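Local coordinates for protein GDP-mannose-dependent alpha-(1-6)-phosphatidylinositol monomannoside mannosyltransferase (Corynebacterium glutamicum, PDB 3OKP) that is a glycosyltransferase of the GT-B fold, built from two Rossmann-like domains that face each other across a ligand-binding cleft, at residues 35-40 with 56-61; 80-85 with 106-111; 198-203 with 271-276; 213-218 with 279-284. One frame throughout, in Å; residues are numbered along the deposited sequence.

Contact 1: 35-40 with 56-61; sequences ESIVVF and LDYEVI
Val39 and Ile61 sit on neighbouring parallel strands, and the backbone of Val39 does most of the joining. Its N donates to Glu59 O (3.0 Å), while its O receives the N-H of Ile61 at 2.6 Å in a bond that is nearly straight (168°). One residue thus brackets its partner Val60, as parallel sheets require. The strands belong to the beta-alpha-beta unit of strand 37-42, helix 46-53 and strand 59-63 at the edge of the N-terminal Rossmann-like sheet.

The side chains divide between two faces. On one, Val39 CG2, placed beside its own backbone N, meets Tyr58 CE2 at 3.7 Å. The tyrosine ring is brought there by a chi1 of 58°, which sets CG between the backbone N and the carbonyl carbon; Ile29 of helix 20-29 packs on both residues. On the other face, Ile61 reaches back along the sheet, its CD1 lying 3.7 Å from Val38 CG1, with Ile81 of helix 72-84 over it. Glu59 lies alongside Val38, but its carboxylate is claimed by Arg85.

On the N-terminal side of Val38 the backbones diverge, and one water bridges them, donating to Ile37 O (2.7 Å) and accepting from Glu59 N (2.9 Å). The chemistry implies a register set by the two direct bonds at Val39, with water standing in where the backbones have separated too far to bond.

Contact 2: 80-85 with 106-111; sequences EIIRER and KQAGAS
The backbones of Ile82 and Ala108 approach to 6.5 Å between CA atoms, where the last turn of helix 72-84 passes the end of helix 102-107. That end is closed by a Schellman motif. Gly109 takes a positive phi (115°) and its N bonds back to Lys106 O, so that the chain turns down toward the sheet of the N-terminal Rossmann-like domain. The contact illustrates how two helices on one face of such a sheet can pack through a methyl group rather than through interlocking long side chains.

Ala108 CB is that methyl group. It rests against Ile82, with CG2 and CD1 of the isoleucine each 3.9 Å away, so both branches of the side chain help to seat it. The chi1 of Ile82, -72°, puts CG2 anti to the backbone N, and from there the same methyl reaches 4.4 Å from Ala110 CB just past the turn. Ile82 and Ala110 both also touch Val90 of strand 89-92, and Ile82 touches Leu8 of strand 7-11, which carries the packing down onto the sheet.

Arg83 closes the more exposed flank. Its aliphatic part passes Ala108 O, with CG 3.3 Å from that oxygen, and a bend at chi3 (-75°) then turns the guanidinium back along the flank of its own helix. There NH2 forms a salt bridge with Glu80 OE2, tilted out of the carboxylate plane, and NE adds a weak bond to the same oxygen. This leaves Arg83 NH1 beside Ala108, 3.6 Å from its CA and 3.8 Å from its CB.

Contact 3: 198-203 with 271-276; sequences TPVIAC and AAADIF
Val200 and Asp274 begin the pairing of two parallel strands, 200-204 and 275-278, at the middle of the C-terminal Rossmann-like sheet. The strands are the first and fourth of this domain's sheet in chain order, yet neighbours in space, the place where the order of such a sheet reverses.

Four hydrogen bonds make the join. Val200 O accepts twice, from Asp274 N at 2.9 Å and from Ile275 N at 3.2 Å, so one carbonyl gathers the chain as it leaves helix 263-272. Further on, Ala202 N reaches Ile275 O at 2.8 Å in a nearly straight bond (170°). The fourth comes from a side chain: with CG beside its own backbone N (chi1 -65°), Asp274 turns OD2 to take the Val200 N-H at 2.9 Å through its anti lone pair, extending the pairing before strand 275-278 begins.

Charge enters through the same OD2, which forms a salt bridge with Arg189. That arginine also bonds to Thr198 O and Ala272 O, and probably eases the crowding of Thr198 O against Asp274 OD2, two acceptors 3.2 Å apart.

The apolar contacts are small: Ala273 CB touches Ala202 CB at 3.7 Å and also meets Val200 CG1.

An aromatic ring meets a polar group at Phe276, whose side chain lies about 7 Å from the bound guanosine-5'-diphosphate-alpha-D-mannose. The ring passes obliquely by the opposing carbonyl, its CD2 3.4 Å from Ala202 O.

Contact 4: 213-218 with 279-284; sequences QDSLIK and PARTRG
Asp214 and Arg281 meet head-on in a two-pronged salt bridge. Arg281 NH1 bonds to Asp214 OD1 and Arg281 NH2 to Asp214 OD2, each at 2.9 Å. The carboxylate and guanidinium planes are only 23° apart. Both oxygens are approached on their syn sides, and the paired bonds keep either group from rotating easily. Beside this pair, the Pro279 ring packs on the helix: its CD lies 3.8 Å from Leu216 CD2 and its CG 4.0 Å from Ser215 CB.

A water fills in the next layer. It donates to Pro279 O and accepts from Arg281 NH1 at 3.1 Å, and it is also hydrogen-bonded to Ser215 OG, adding a water-mediated link between loop and helix. Arg281 reaches across with its chain extended from CG to NE, while its backbone is bonded to that of Arg210. Tyr240 OH also bonds to Asp214 OD2, the oxygen held by Arg281 NH2.

The ion pair thus clamps the loop after strand 275-278 to the first turn of helix 213-226. The Pro279 side chain is about 12 Å from the bound guanosine-5'-diphosphate-alpha-D-mannose, so this is a second-layer tie between a strand-end loop and a helix in the C-terminal Rossmann-like domain of a GT-B glycosyltransferase.

In the fold
The four contacts fall into two pairs, one in each Rossmann-like domain of the GT-B fold, and lie on opposite sides of the chain's centre. Contacts 1 and 2, with centres 15 Å apart, follow one another along the N-terminal half: strand 59-63 leads to helix 72-84, which packs back on it. Contacts 3 and 4, 18 Å apart, interleave in the C-terminal half, since strand 200-204 precedes helix 213-226 and strand 275-278 precedes the loop holding 279-284. Cys203 against Leu216 and Gln213 joins them directly. Between the pairs the centres are 41 to 51 Å apart, without touching. Each domain is therefore consolidated by its own contacts, and these tie neither domain to the other.

Contact 1: 35-40 with 56-61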
loop_
_atom_site.group_PDB
_atom_site.type_symbol
_atom_site.label_atom_id
_atom_site.label_comp_id
_atom_site.label_asym_id
_atom_site.label_seq_id
_atom_site.Cartn_x
_atom_site.Cartn_y
_atom_site.Cartn_z
ATOM N N GLU A 35 20.761 -14.518 2.727
ATOM C CA GLU A 35 21.160 -15.922 2.841
ATOM C C GLU A 35 20.042 -16.810 3.402
ATOM O O GLU A 35 20.090 -18.035 3.255
ATOM C CB GLU A 35 22.428 -16.056 3.690
ATOM C CG GLU A 35 23.698 -15.583 2.993
ATOM C CD GLU A 35 24.880 -15.457 3.939
ATOM O OE1 GLU A 35 24.981 -16.252 4.895
ATOM O OE2 GLU A 35 25.715 -14.556 3.726
ATOM N N SER A 36 19.045 -16.189 4.032
ATOM C CA SER A 36 17.917 -16.912 4.633
ATOM C C SER A 36 16.652 -16.883 3.765
ATOM O O SER A 36 15.586 -17.331 4.194
ATOM C CB SER A 36 17.614 -16.365 6.037
ATOM O OG SER A 36 16.860 -15.162 5.978
ATOM N N ILE A 37 16.782 -16.366 2.544
ATOM C CA ILE A 37 15.649 -16.210 1.634
ATOM C C ILE A 37 15.900 -16.904 0.298
ATOM O O ILE A 37 16.964 -16.738 -0.307
ATOM C CB ILE A 37 15.337 -14.707 1.355
ATOM C CG1 ILE A 37 14.892 -13.978 2.633
ATOM C CG2 ILE A 37 14.305 -14.561 0.221
ATOM C CD1 ILE A 37 13.451 -14.267 3.087
ATOM N N VAL A 38 14.913 -17.686 -0.143
ATOM C CA VAL A 38 14.873 -18.223 -1.503
ATOM C C VAL A 38 13.490 -17.917 -2.087
ATOM O O VAL A 38 12.483 -18.038 -1.391
ATOM C CB VAL A 38 15.135 -19.758 -1.550
ATOM C CG1 VAL A 38 15.228 -20.247 -2.996
ATOM C CG2 VAL A 38 16.413 -20.127 -0.791
ATOM N N VAL A 39 13.448 -17.505 -3.351
ATOM C CA VAL A 39 12.179 -17.223 -4.028
ATOM C C VAL A 39 11.898 -18.262 -5.112
ATOM O O VAL A 39 12.795 -18.639 -5.870
ATOM C CB VAL A 39 12.139 -15.791 -4.634
ATOM C CG1 VAL A 39 10.810 -15.527 -5.352
ATOM C CG2 VAL A 39 12.365 -14.739 -3.548
ATOM N N PHE A 40 10.651 -18.726 -5.151
ATOM C CA PHE A 40 10.133 -19.588 -6.211
ATOM C C PHE A 40 9.019 -18.811 -6.920
ATOM O O PHE A 40 7.923 -18.634 -6.376
ATOM C CB PHE A 40 9.626 -20.912 -5.610
ATOM C CG PHE A 40 9.092 -21.901 -6.622
ATOM C CD1 PHE A 40 9.799 -22.193 -7.789
ATOM C CD2 PHE A 40 7.890 -22.570 -6.382
ATOM C CE1 PHE A 40 9.306 -23.115 -8.714
ATOM C CE2 PHE A 40 7.387 -23.495 -7.296
ATOM C CZ PHE A 40 8.095 -23.768 -8.467
ATOM N N LEU A 56 20.080 -9.189 -7.829
ATOM C CA LEU A 56 19.727 -9.507 -6.443
ATOM C C LEU A 56 20.844 -10.235 -5.684
ATOM O O LEU A 56 21.685 -10.901 -6.294
ATOM C CB LEU A 56 18.427 -10.326 -6.407
ATOM C CG LEU A 56 17.214 -9.736 -7.142
ATOM C CD1 LEU A 56 16.033 -10.703 -7.130
ATOM C CD2 LEU A 56 16.806 -8.378 -6.563
ATOM N N ASP A 57 20.850 -10.092 -4.358
ATOM C CA ASP A 57 21.810 -10.805 -3.505
ATOM C C ASP A 57 21.217 -12.057 -2.845
ATOM O O ASP A 57 21.850 -12.678 -1.986
ATOM C CB ASP A 57 22.456 -9.872 -2.462
ATOM C CG ASP A 57 21.443 -9.209 -1.526
ATOM O OD1 ASP A 57 20.215 -9.344 -1.725
ATOM O OD2 ASP A 57 21.897 -8.532 -0.579
ATOM N N TYR A 58 20.007 -12.419 -3.269
ATOM C CA TYR A 58 19.363 -13.668 -2.852
ATOM C C TYR A 58 18.904 -14.484 -4.066
ATOM O O TYR A 58 18.727 -13.940 -5.159
ATOM C CB TYR A 58 18.195 -13.395 -1.893
ATOM C CG TYR A 58 17.107 -12.502 -2.456
ATOM C CD1 TYR A 58 17.145 -11.120 -2.263
ATOM C CD2 TYR A 58 16.036 -13.040 -3.169
ATOM C CE1 TYR A 58 16.151 -10.294 -2.777
ATOM C CE2 TYR A 58 15.036 -12.224 -3.686
ATOM C CZ TYR A 58 15.099 -10.855 -3.488
ATOM O OH TYR A 58 14.107 -10.049 -3.992
ATOM N N GLU A 59 18.712 -15.784 -3.862
ATOM C CA GLU A 59 18.387 -16.717 -4.943
ATOM C C GLU A 59 16.921 -16.655 -5.371
ATOM O O GLU A 59 16.014 -16.653 -4.533
ATOM C CB GLU A 59 18.754 -18.151 -4.535
ATOM C CG GLU A 59 18.449 -19.214 -5.597
ATOM C CD GLU A 59 18.752 -20.628 -5.135
ATOM O OE1 GLU A 59 18.758 -20.878 -3.907
ATOM O OE2 GLU A 59 18.976 -21.498 -6.007
ATOM N N VAL A 60 16.707 -16.606 -6.685
ATOM C CA VAL A 60 15.375 -16.730 -7.278
ATOM C C VAL A 60 15.360 -17.956 -8.191
ATOM O O VAL A 60 16.150 -18.049 -9.134
ATOM C CB VAL A 60 14.964 -15.462 -8.081
ATOM C CG1 VAL A 60 13.571 -15.629 -8.698
ATOM C CG2 VAL A 60 15.004 -14.222 -7.193
ATOM N N ILE A 61 14.478 -18.902 -7.880
ATOM C CA ILE A 61 14.261 -20.077 -8.721
ATOM C C ILE A 61 13.026 -19.823 -9.580
ATOM O O ILE A 61 11.910 -19.708 -9.064
ATOM C CB ILE A 61 14.096 -21.373 -7.881
ATOM C CG1 ILE A 61 15.339 -21.604 -7.012
ATOM C CG2 ILE A 61 13.818 -22.579 -8.788
ATOM C CD1 ILE A 61 15.148 -22.616 -5.891
HETATM O O HOH W 1 19.506 -16.770 -1.246
#

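Contact 2: 80-85 with 106-111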
loop_
_atom_site.group_PDB
_atom_site.type_symbol
_atom_site.label_atom_id
_atom_site.label_comp_id
_atom_site.label_asym_id
_atom_site.label_seq_id
_atom_site.Cartn_x
_atom_site.Cartn_y
_atom_site.Cartn_z
ATOM N N GLU A 80 10.426 -30.200 -3.653
ATOM C CA GLU A 80 11.836 -30.551 -3.836
ATOM C C GLU A 80 12.790 -29.419 -3.450
ATOM O O GLU A 80 13.900 -29.680 -2.982
ATOM C CB GLU A 80 12.107 -31.050 -5.258
ATOM C CG GLU A 80 11.717 -32.517 -5.480
ATOM C CD GLU A 80 12.423 -33.474 -4.525
ATOM O OE1 GLU A 80 13.673 -33.486 -4.498
ATOM O OE2 GLU A 80 11.724 -34.214 -3.798
ATOM N N ILE A 81 12.351 -28.175 -3.637
ATOM C CA ILE A 81 13.118 -27.007 -3.200
ATOM C C ILE A 81 13.169 -26.950 -1.670
ATOM O O ILE A 81 14.232 -26.712 -1.088
ATOM C CB ILE A 81 12.547 -25.683 -3.780
ATOM C CG1 ILE A 81 12.675 -25.667 -5.310
ATOM C CG2 ILE A 81 13.263 -24.469 -3.172
ATOM C CD1 ILE A 81 11.791 -24.626 -6.003
ATOM N N ILE A 82 12.020 -27.181 -1.034
ATOM C CA ILE A 82 11.920 -27.232 0.429
ATOM C C ILE A 82 12.970 -28.175 1.028
ATOM O O ILE A 82 13.671 -27.816 1.976
ATOM C CB ILE A 82 10.485 -27.619 0.896
ATOM C CG1 ILE A 82 9.518 -26.451 0.660
ATOM C CG2 ILE A 82 10.472 -28.032 2.376
ATOM C CD1 ILE A 82 8.045 -26.841 0.635
ATOM N N ARG A 83 13.089 -29.369 0.451
ATOM C CA ARG A 83 14.036 -30.365 0.944
ATOM C C ARG A 83 15.489 -30.068 0.556
ATOM O O ARG A 83 16.392 -30.249 1.375
ATOM C CB ARG A 83 13.614 -31.772 0.505
ATOM C CG ARG A 83 12.289 -32.221 1.131
ATOM C CD ARG A 83 11.869 -33.602 0.664
ATOM N NE ARG A 83 11.355 -33.594 -0.706
ATOM C CZ ARG A 83 10.080 -33.778 -1.039
ATOM N NH1 ARG A 83 9.160 -33.995 -0.106
ATOM N NH2 ARG A 83 9.722 -33.754 -2.316
ATOM N N GLU A 84 15.708 -29.600 -0.673
ATOM C CA GLU A 84 17.064 -29.315 -1.165
ATOM C C GLU A 84 17.709 -28.107 -0.483
ATOM O O GLU A 84 18.899 -28.132 -0.158
ATOM C CB GLU A 84 17.068 -29.117 -2.684
ATOM N N ARG A 85 16.922 -27.055 -0.266
ATOM C CA ARG A 85 17.425 -25.846 0.383
ATOM C C ARG A 85 17.221 -25.861 1.899
ATOM O O ARG A 85 17.489 -24.864 2.569
ATOM C CB ARG A 85 16.794 -24.592 -0.238
ATOM C CG ARG A 85 17.295 -24.252 -1.637
ATOM C CD ARG A 85 18.712 -23.668 -1.613
ATOM N NE ARG A 85 19.185 -23.329 -2.954
ATOM C CZ ARG A 85 20.006 -24.081 -3.684
ATOM N NH1 ARG A 85 20.468 -25.237 -3.212
ATOM N NH2 ARG A 85 20.371 -23.674 -4.893
ATOM N N LYS A 106 3.903 -28.658 4.224
ATOM C CA LYS A 106 4.067 -29.390 5.484
ATOM C C LYS A 106 4.507 -30.839 5.256
ATOM O O LYS A 106 5.332 -31.366 6.004
ATOM C CB LYS A 106 2.786 -29.337 6.325
ATOM C CG LYS A 106 2.488 -27.956 6.897
ATOM C CD LYS A 106 1.433 -28.005 7.992
ATOM C CE LYS A 106 1.358 -26.670 8.733
ATOM N NZ LYS A 106 0.143 -26.564 9.601
ATOM N N GLN A 107 3.961 -31.472 4.217
ATOM C CA GLN A 107 4.360 -32.826 3.826
ATOM C C GLN A 107 5.841 -32.893 3.451
ATOM O O GLN A 107 6.526 -33.871 3.767
ATOM C CB GLN A 107 3.523 -33.321 2.644
ATOM C CG GLN A 107 2.060 -33.580 2.951
ATOM C CD GLN A 107 1.273 -33.981 1.717
ATOM O OE1 GLN A 107 1.836 -34.173 0.632
ATOM N NE2 GLN A 107 -0.038 -34.115 1.875
ATOM N N ALA A 108 6.321 -31.848 2.777
ATOM C CA ALA A 108 7.713 -31.761 2.331
ATOM C C ALA A 108 8.690 -31.485 3.477
ATOM O O ALA A 108 9.904 -31.594 3.301
ATOM C CB ALA A 108 7.856 -30.708 1.240
ATOM N N GLY A 109 8.159 -31.125 4.641
ATOM C CA GLY A 109 8.971 -30.991 5.844
ATOM C C GLY A 109 9.096 -29.592 6.421
ATOM O O GLY A 109 9.822 -29.394 7.393
ATOM N N ALA A 110 8.393 -28.625 5.832
ATOM C CA ALA A 110 8.366 -27.261 6.369
ATOM C C ALA A 110 7.660 -27.225 7.726
ATOM O O ALA A 110 6.621 -27.864 7.910
ATOM C CB ALA A 110 7.698 -26.306 5.390
ATOM N N SER A 111 8.235 -26.479 8.668
ATOM C CA SER A 111 7.731 -26.425 10.041
ATOM C C SER A 111 6.796 -25.241 10.294
ATOM O O SER A 111 6.139 -25.170 11.340
ATOM C CB SER A 111 8.894 -26.413 11.037
ATOM O OG SER A 111 9.803 -25.364 10.744
#

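Contact 3: 198-203 with 271-276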
loop_
_atom_site.group_PDB
_atom_site.type_symbol
_atom_site.label_atom_id
_atom_site.label_comp_id
_atom_site.label_asym_id
_atom_site.label_seq_id
_atom_site.Cartn_x
_atom_site.Cartn_y
_atom_site.Cartn_z
ATOM N N THR A 198 1.694 30.411 -1.699
ATOM C CA THR A 198 0.598 29.665 -2.332
ATOM C C THR A 198 0.072 28.542 -1.431
ATOM O O THR A 198 0.850 27.691 -0.993
ATOM C CB THR A 198 1.029 29.060 -3.693
ATOM O OG1 THR A 198 1.711 30.050 -4.472
ATOM C CG2 THR A 198 -0.179 28.544 -4.477
ATOM N N PRO A 199 -1.249 28.542 -1.145
ATOM C CA PRO A 199 -1.859 27.421 -0.435
ATOM C C PRO A 199 -1.954 26.223 -1.377
ATOM O O PRO A 199 -2.556 26.322 -2.449
ATOM C CB PRO A 199 -3.265 27.941 -0.071
ATOM C CG PRO A 199 -3.246 29.416 -0.367
ATOM C CD PRO A 199 -2.240 29.584 -1.459
ATOM N N VAL A 200 -1.339 25.111 -0.987
ATOM C CA VAL A 200 -1.234 23.947 -1.862
ATOM C C VAL A 200 -1.812 22.697 -1.200
ATOM O O VAL A 200 -1.349 22.271 -0.133
ATOM C CB VAL A 200 0.234 23.688 -2.303
ATOM C CG1 VAL A 200 0.333 22.412 -3.135
ATOM C CG2 VAL A 200 0.788 24.877 -3.088
ATOM N N ILE A 201 -2.828 22.129 -1.846
ATOM C CA ILE A 201 -3.425 20.862 -1.440
ATOM C C ILE A 201 -3.053 19.813 -2.482
ATOM O O ILE A 201 -3.334 19.981 -3.673
ATOM C CB ILE A 201 -4.970 20.949 -1.340
ATOM C CG1 ILE A 201 -5.399 22.129 -0.457
ATOM C CG2 ILE A 201 -5.553 19.624 -0.828
ATOM C CD1 ILE A 201 -6.817 22.645 -0.739
ATOM N N ALA A 202 -2.409 18.741 -2.033
ATOM C CA ALA A 202 -1.977 17.679 -2.940
ATOM C C ALA A 202 -2.821 16.420 -2.782
ATOM O O ALA A 202 -3.115 15.989 -1.663
ATOM C CB ALA A 202 -0.502 17.362 -2.728
ATOM N N CYS A 203 -3.217 15.846 -3.916
ATOM C CA CYS A 203 -3.868 14.541 -3.938
ATOM C C CYS A 203 -3.164 13.628 -4.930
ATOM O O CYS A 203 -3.345 13.761 -6.144
ATOM C CB CYS A 203 -5.360 14.658 -4.279
ATOM S SG CYS A 203 -6.232 13.054 -4.285
ATOM N N ALA A 271 6.007 16.791 -0.840
ATOM C CA ALA A 271 6.711 17.406 0.289
ATOM C C ALA A 271 6.560 18.931 0.353
ATOM O O ALA A 271 6.705 19.529 1.423
ATOM C CB ALA A 271 8.186 17.013 0.260
ATOM N N ALA A 272 6.259 19.550 -0.787
ATOM C CA ALA A 272 6.105 21.003 -0.872
ATOM C C ALA A 272 4.679 21.484 -0.566
ATOM O O ALA A 272 4.444 22.684 -0.401
ATOM C CB ALA A 272 6.560 21.506 -2.242
ATOM N N ALA A 273 3.738 20.545 -0.485
ATOM C CA ALA A 273 2.332 20.865 -0.220
ATOM C C ALA A 273 2.078 21.260 1.234
ATOM O O ALA A 273 2.810 20.857 2.141
ATOM C CB ALA A 273 1.439 19.690 -0.609
ATOM N N ASP A 274 1.030 22.050 1.443
ATOM C CA ASP A 274 0.590 22.420 2.784
ATOM C C ASP A 274 -0.272 21.319 3.408
ATOM O O ASP A 274 -0.184 21.054 4.607
ATOM C CB ASP A 274 -0.173 23.747 2.744
ATOM C CG ASP A 274 0.708 24.914 2.320
ATOM O OD1 ASP A 274 1.654 25.249 3.066
ATOM O OD2 ASP A 274 0.455 25.497 1.241
ATOM N N ILE A 275 -1.103 20.685 2.584
ATOM C CA ILE A 275 -1.996 19.614 3.028
ATOM C C ILE A 275 -2.014 18.500 1.984
ATOM O O ILE A 275 -2.021 18.774 0.783
ATOM C CB ILE A 275 -3.459 20.125 3.233
ATOM C CG1 ILE A 275 -3.510 21.315 4.201
ATOM C CG2 ILE A 275 -4.381 18.996 3.722
ATOM C CD1 ILE A 275 -4.845 22.055 4.200
ATOM N N PHE A 276 -2.004 17.250 2.448
ATOM C CA PHE A 276 -2.340 16.110 1.598
ATOM C C PHE A 276 -3.767 15.679 1.913
ATOM O O PHE A 276 -4.112 15.448 3.073
ATOM C CB PHE A 276 -1.377 14.931 1.792
ATOM C CG PHE A 276 -1.746 13.709 0.976
ATOM C CD1 PHE A 276 -2.612 12.740 1.491
ATOM C CD2 PHE A 276 -1.245 13.540 -0.312
ATOM C CE1 PHE A 276 -2.971 11.623 0.733
ATOM C CE2 PHE A 276 -1.590 12.426 -1.074
ATOM C CZ PHE A 276 -2.458 11.467 -0.552
#

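Contact 4: 213-218 with 279-284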
loop_
_atom_site.group_PDB
_atom_site.type_symbol
_atom_site.label_atom_id
_atom_site.label_comp_id
_atom_site.label_asym_id
_atom_site.label_seq_id
_atom_site.Cartn_x
_atom_site.Cartn_y
_atom_site.Cartn_z
ATOM N N GLN A 213 -11.252 12.483 -5.466
ATOM C CA GLN A 213 -10.828 13.693 -6.175
ATOM C C GLN A 213 -12.064 14.514 -6.530
ATOM O O GLN A 213 -12.023 15.743 -6.508
ATOM C CB GLN A 213 -10.049 13.374 -7.456
ATOM C CG GLN A 213 -8.684 12.728 -7.251
ATOM C CD GLN A 213 -8.721 11.214 -7.355
ATOM O OE1 GLN A 213 -9.787 10.609 -7.496
ATOM N NE2 GLN A 213 -7.549 10.591 -7.293
ATOM N N ASP A 214 -13.160 13.823 -6.852
ATOM C CA ASP A 214 -14.437 14.486 -7.127
ATOM C C ASP A 214 -14.966 15.229 -5.900
ATOM O O ASP A 214 -15.459 16.352 -6.022
ATOM C CB ASP A 214 -15.484 13.514 -7.711
ATOM C CG ASP A 214 -15.647 12.222 -6.907
ATOM O OD1 ASP A 214 -15.139 12.106 -5.771
ATOM O OD2 ASP A 214 -16.314 11.303 -7.430
ATOM N N SER A 215 -14.833 14.611 -4.726
ATOM C CA SER A 215 -15.222 15.234 -3.456
ATOM C C SER A 215 -14.389 16.490 -3.189
ATOM O O SER A 215 -14.923 17.518 -2.761
ATOM C CB SER A 215 -15.065 14.246 -2.298
ATOM O OG SER A 215 -15.822 13.069 -2.514
ATOM N N LEU A 216 -13.085 16.391 -3.450
ATOM C CA LEU A 216 -12.150 17.513 -3.328
ATOM C C LEU A 216 -12.514 18.678 -4.250
ATOM O O LEU A 216 -12.537 19.838 -3.818
ATOM C CB LEU A 216 -10.715 17.038 -3.608
ATOM C CG LEU A 216 -9.645 16.947 -2.506
ATOM C CD1 LEU A 216 -10.187 16.967 -1.073
ATOM C CD2 LEU A 216 -8.717 15.748 -2.727
ATOM N N ILE A 217 -12.799 18.362 -5.513
ATOM C CA ILE A 217 -13.187 19.363 -6.509
ATOM C C ILE A 217 -14.475 20.089 -6.098
ATOM O O ILE A 217 -14.580 21.311 -6.241
ATOM C CB ILE A 217 -13.312 18.738 -7.928
ATOM C CG1 ILE A 217 -11.917 18.429 -8.494
ATOM C CG2 ILE A 217 -14.086 19.651 -8.870
ATOM C CD1 ILE A 217 -11.912 17.435 -9.655
ATOM N N LYS A 218 -15.437 19.335 -5.570
ATOM C CA LYS A 218 -16.715 19.898 -5.131
ATOM C C LYS A 218 -16.575 20.782 -3.889
ATOM O O LYS A 218 -17.397 21.669 -3.656
ATOM C CB LYS A 218 -17.748 18.789 -4.904
ATOM C CG LYS A 218 -18.256 18.156 -6.199
ATOM C CD LYS A 218 -19.238 17.027 -5.939
ATOM C CE LYS A 218 -19.585 16.292 -7.226
ATOM N NZ LYS A 218 -20.684 15.301 -7.017
ATOM N N PRO A 279 -9.956 11.956 0.295
ATOM C CA PRO A 279 -11.123 11.537 1.066
ATOM C C PRO A 279 -11.779 10.283 0.483
ATOM O O PRO A 279 -12.891 10.345 -0.050
ATOM C CB PRO A 279 -12.049 12.755 0.988
ATOM C CG PRO A 279 -11.708 13.409 -0.315
ATOM C CD PRO A 279 -10.283 13.034 -0.661
ATOM N N ALA A 280 -11.074 9.158 0.594
ATOM C CA ALA A 280 -11.530 7.870 0.071
ATOM C C ALA A 280 -12.908 7.475 0.602
ATOM O O ALA A 280 -13.183 7.604 1.798
ATOM C CB ALA A 280 -10.506 6.776 0.387
ATOM N N ARG A 281 -13.769 7.014 -0.302
ATOM C CA ARG A 281 -15.084 6.494 0.067
ATOM C C ARG A 281 -15.246 5.055 -0.417
ATOM O O ARG A 281 -14.689 4.672 -1.451
ATOM C CB ARG A 281 -16.212 7.381 -0.482
ATOM C CG ARG A 281 -16.358 7.368 -2.001
ATOM C CD ARG A 281 -17.608 8.116 -2.444
ATOM N NE ARG A 281 -17.731 8.155 -3.900
ATOM C CZ ARG A 281 -17.142 9.050 -4.688
ATOM N NH1 ARG A 281 -16.373 9.999 -4.170
ATOM N NH2 ARG A 281 -17.321 8.995 -6.003
ATOM N N THR A 282 -16.000 4.263 0.338
ATOM C CA THR A 282 -16.305 2.891 -0.060
ATOM C C THR A 282 -17.433 2.883 -1.089
ATOM O O THR A 282 -18.455 3.547 -0.909
ATOM C CB THR A 282 -16.653 2.012 1.160
ATOM O OG1 THR A 282 -15.534 1.993 2.052
ATOM C CG2 THR A 282 -16.972 0.578 0.736
ATOM N N ARG A 283 -17.215 2.141 -2.172
ATOM C CA ARG A 283 -18.172 2.016 -3.266
ATOM C C ARG A 283 -18.320 0.551 -3.671
ATOM O O ARG A 283 -17.912 -0.349 -2.932
ATOM C CB ARG A 283 -17.697 2.827 -4.474
ATOM C CG ARG A 283 -17.836 4.333 -4.331
ATOM C CD ARG A 283 -17.098 5.069 -5.441
ATOM N NE ARG A 283 -17.095 4.325 -6.700
ATOM C CZ ARG A 283 -17.954 4.503 -7.700
ATOM N NH1 ARG A 283 -18.914 5.417 -7.625
ATOM N NH2 ARG A 283 -17.842 3.763 -8.789
ATOM N N GLY A 284 -18.897 0.326 -4.850
ATOM C CA GLY A 284 -19.006 -1.007 -5.442
ATOM C C GLY A 284 -19.682 -2.029 -4.549
ATOM O O GLY A 284 -19.268 -3.188 -4.503
HETATM O O HOH W 2 -15.382 10.597 -1.342
#